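Local coordinates for D-glyceraldehyde dehydrogenase (NADP(+)) (Thermoplasma acidophilum, PDB 5IZD), which oxidises D-glyceraldehyde to (R)-glycerate with NADP(+) in the non-phosphorylated Entner-Doudoroff pathway, at residues T229-M234 / F450-Q455. Numbering follows the deposited sequence.
With NAP (NADP nicotinamide-adenine-dinucleotide phosphate), chain I.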
loop_
_atom_site.group_PDB
_atom_site.type_symbol
_atom_site.label_atom_id
_atom_site.label_comp_id
_atom_site.label_asym_id
_atom_site.label_seq_id
_atom_site.Cartn_x
_atom_site.Cartn_y
_atom_site.Cartn_z
ATOM N N THR A 229 -17.297 29.783 -0.585
ATOM C CA THR A 229 -18.085 28.983 0.337
ATOM C C THR A 229 -17.137 28.029 0.993
ATOM O O THR A 229 -17.245 27.793 2.186
ATOM C CB THR A 229 -19.204 28.221 -0.358
ATOM O OG1 THR A 229 -20.029 29.154 -1.035
ATOM C CG2 THR A 229 -20.082 27.426 0.653
ATOM N N GLY A 230 -16.205 27.491 0.224
ATOM C CA GLY A 230 -15.119 26.710 0.779
ATOM C C GLY A 230 -14.302 27.418 1.819
ATOM O O GLY A 230 -13.943 26.818 2.870
ATOM N N GLN A 231 -13.929 28.663 1.517
ATOM C CA GLN A 231 -13.149 29.481 2.459
ATOM C C GLN A 231 -13.953 29.725 3.739
ATOM O O GLN A 231 -13.435 29.619 4.839
ATOM C CB GLN A 231 -12.723 30.794 1.856
ATOM C CG GLN A 231 -11.795 30.674 0.666
ATOM C CD GLN A 231 -11.500 31.999 0.038
ATOM O OE1 GLN A 231 -12.344 32.593 -0.621
ATOM N NE2 GLN A 231 -10.317 32.491 0.262
ATOM N N ARG A 232 -15.243 29.976 3.586
ATOM C CA ARG A 232 -16.121 30.168 4.732
ATOM C C ARG A 232 -16.270 28.898 5.583
ATOM O O ARG A 232 -16.197 28.969 6.808
ATOM C CB ARG A 232 -17.481 30.691 4.280
ATOM C CG ARG A 232 -18.393 31.092 5.413
ATOM C CD ARG A 232 -19.526 32.005 4.973
ATOM N NE ARG A 232 -20.382 32.398 6.119
ATOM C CZ ARG A 232 -20.178 33.456 6.936
ATOM N NH1 ARG A 232 -19.133 34.273 6.795
ATOM N NH2 ARG A 232 -21.031 33.730 7.925
ATOM N N ILE A 233 -16.453 27.756 4.935
ATOM C CA ILE A 233 -16.567 26.506 5.657
ATOM C C ILE A 233 -15.285 26.228 6.467
ATOM O O ILE A 233 -15.345 25.830 7.629
ATOM C CB ILE A 233 -16.853 25.334 4.695
ATOM C CG1 ILE A 233 -18.267 25.442 4.192
ATOM C CG2 ILE A 233 -16.577 23.972 5.365
ATOM C CD1 ILE A 233 -18.539 24.654 2.941
ATOM N N MET A 234 -14.139 26.444 5.846
ATOM C CA MET A 234 -12.895 26.265 6.533
ATOM C C MET A 234 -12.775 27.171 7.739
ATOM O O MET A 234 -12.301 26.732 8.790
ATOM C CB MET A 234 -11.704 26.470 5.556
ATOM C CG MET A 234 -10.378 26.018 6.068
ATOM S SD MET A 234 -9.142 25.987 4.730
ATOM C CE MET A 234 -7.670 25.879 5.726
ATOM N N PHE A 450 -4.333 21.716 -6.739
ATOM C CA PHE A 450 -3.361 22.577 -6.061
ATOM C C PHE A 450 -3.986 23.939 -5.792
ATOM O O PHE A 450 -5.028 24.294 -6.384
ATOM C CB PHE A 450 -2.086 22.790 -6.943
ATOM C CG PHE A 450 -1.296 21.543 -7.191
ATOM C CD1 PHE A 450 -1.737 20.607 -8.094
ATOM C CD2 PHE A 450 -0.121 21.281 -6.463
ATOM C CE1 PHE A 450 -1.030 19.422 -8.290
ATOM C CE2 PHE A 450 0.604 20.098 -6.647
ATOM C CZ PHE A 450 0.161 19.185 -7.588
ATOM N N ARG A 451 -3.312 24.720 -4.945
ATOM C CA ARG A 451 -3.616 26.121 -4.740
ATOM C C ARG A 451 -5.081 26.270 -4.227
ATOM O O ARG A 451 -5.437 25.627 -3.270
ATOM C CB ARG A 451 -3.259 26.930 -5.975
ATOM C CG ARG A 451 -1.723 27.008 -6.156
ATOM C CD ARG A 451 -1.279 27.751 -7.376
ATOM N NE ARG A 451 -1.800 27.211 -8.654
ATOM C CZ ARG A 451 -1.359 26.100 -9.294
ATOM N NH1 ARG A 451 -0.391 25.305 -8.787
ATOM N NH2 ARG A 451 -1.909 25.756 -10.452
ATOM N N MET A 452 -5.945 27.020 -4.895
ATOM C CA MET A 452 -7.262 27.286 -4.304
ATOM C C MET A 452 -8.290 26.201 -4.549
ATOM O O MET A 452 -9.468 26.424 -4.239
ATOM C CB MET A 452 -7.817 28.663 -4.753
ATOM C CG MET A 452 -7.067 29.902 -4.263
ATOM S SD MET A 452 -6.769 29.925 -2.494
ATOM C CE MET A 452 -8.486 30.106 -1.951
ATOM N N THR A 453 -7.890 25.022 -4.993
ATOM C CA THR A 453 -8.785 23.954 -5.327
ATOM C C THR A 453 -9.519 23.419 -4.082
ATOM O O THR A 453 -10.658 23.009 -4.170
ATOM C CB THR A 453 -8.071 22.755 -6.002
ATOM O OG1 THR A 453 -7.340 23.165 -7.190
ATOM C CG2 THR A 453 -9.116 21.645 -6.369
ATOM N N GLY A 454 -8.833 23.320 -2.946
ATOM C CA GLY A 454 -9.546 23.004 -1.717
ATOM C C GLY A 454 -8.725 22.143 -0.788
ATOM O O GLY A 454 -7.602 22.514 -0.451
ATOM N N GLN A 455 -9.301 21.054 -0.325
ATOM C CA GLN A 455 -8.694 20.224 0.727
ATOM C C GLN A 455 -9.012 18.788 0.344
ATOM O O GLN A 455 -10.153 18.449 -0.032
ATOM C CB GLN A 455 -9.263 20.546 2.129
ATOM C CG GLN A 455 -9.032 21.977 2.672
ATOM C CD GLN A 455 -7.547 22.304 2.918
ATOM O OE1 GLN A 455 -6.758 21.413 3.025
ATOM N NE2 GLN A 455 -7.175 23.544 2.889
HETATM P PA NAP I . -21.962 27.154 -3.410
HETATM O O1A NAP I . -22.515 28.398 -2.789
HETATM O O2A NAP I . -20.495 26.842 -3.199
HETATM O O5B NAP I . -22.875 25.892 -2.918
HETATM C C5B NAP I . -22.371 24.569 -2.628
HETATM C C4B NAP I . -23.104 23.966 -1.414
HETATM O O4B NAP I . -22.729 24.672 -0.216
HETATM C C3B NAP I . -24.636 24.115 -1.504
HETATM O O3B NAP I . -25.266 22.981 -0.850
HETATM C C2B NAP I . -24.894 25.380 -0.734
HETATM O O2B NAP I . -26.248 25.542 -0.324
HETATM C C1B NAP I . -23.929 25.220 0.409
HETATM N N9A NAP I . -23.606 26.451 1.147
HETATM C C8A NAP I . -23.727 27.745 0.742
HETATM N N7A NAP I . -23.359 28.594 1.678
HETATM C C5A NAP I . -22.944 27.777 2.735
HETATM C C6A NAP I . -22.434 28.064 4.002
HETATM N N6A NAP I . -22.225 29.311 4.441
HETATM N N1A NAP I . -22.124 27.032 4.815
HETATM C C2A NAP I . -22.351 25.776 4.392
HETATM N N3A NAP I . -22.850 25.414 3.202
HETATM C C4A NAP I . -23.113 26.481 2.415
HETATM O O3 NAP I . -22.254 27.236 -4.969
HETATM P PN NAP I . -22.991 28.372 -5.839
HETATM O O1N NAP I . -24.453 28.469 -5.438
HETATM O O2N NAP I . -22.808 28.077 -7.307
HETATM O O5D NAP I . -22.261 29.686 -5.462
HETATM P P2B NAP I . -27.192 26.651 -1.119
HETATM O O1X NAP I . -28.546 26.644 -0.391
HETATM O O2X NAP I . -27.368 26.200 -2.491
HETATM O O3X NAP I . -26.570 28.003 -1.025
#
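In the Rossmann-type cofactor domain of this aldehyde dehydrogenase, helix 227-236 meets the turn and short strand 454-455 through two methionine-glutamine pairs, Gln-231 with Met-452 and Met-234 with Gln-455. Met-452 folds back at its second torsion (chi2 -51°), which brings its CE to 3.7 Å from NE2 of Gln-231, and the two side chains cross at about a right angle. Met-234 reaches across in extended form, CG anti to the backbone N (chi1 -167°), and lays SD 3.6 Å from NE2 of Gln-455. Neither amide bonds across this contact: NE2 of Gln-231 donates to Ser-238 O and NE2 of Gln-455 to Ala-242 O, both of the second subunit. Beside the helix, strand 454-455 pairs antiparallel with strand 243-247.

Thr-229 serves the cofactor instead. Its OG1 stands 3.1 Å from O1A of the NADP, with Ser-226 OG also in bonding range, while CG2 packs 3.6 Å from C5A of the adenine. A valine at Thr-229 would probably leave the phosphate oxygen and Ser-226 without this hydroxyl partner. Farther along, Arg-232 turns the edge of its guanidinium to adenine N6A and forms a salt bridge with Asp-210. The helix thus touches NADP as well as the turn and strand; with an amide N-H from each segment spent on a second-subunit carbonyl, what joins the segments is van der Waals packing.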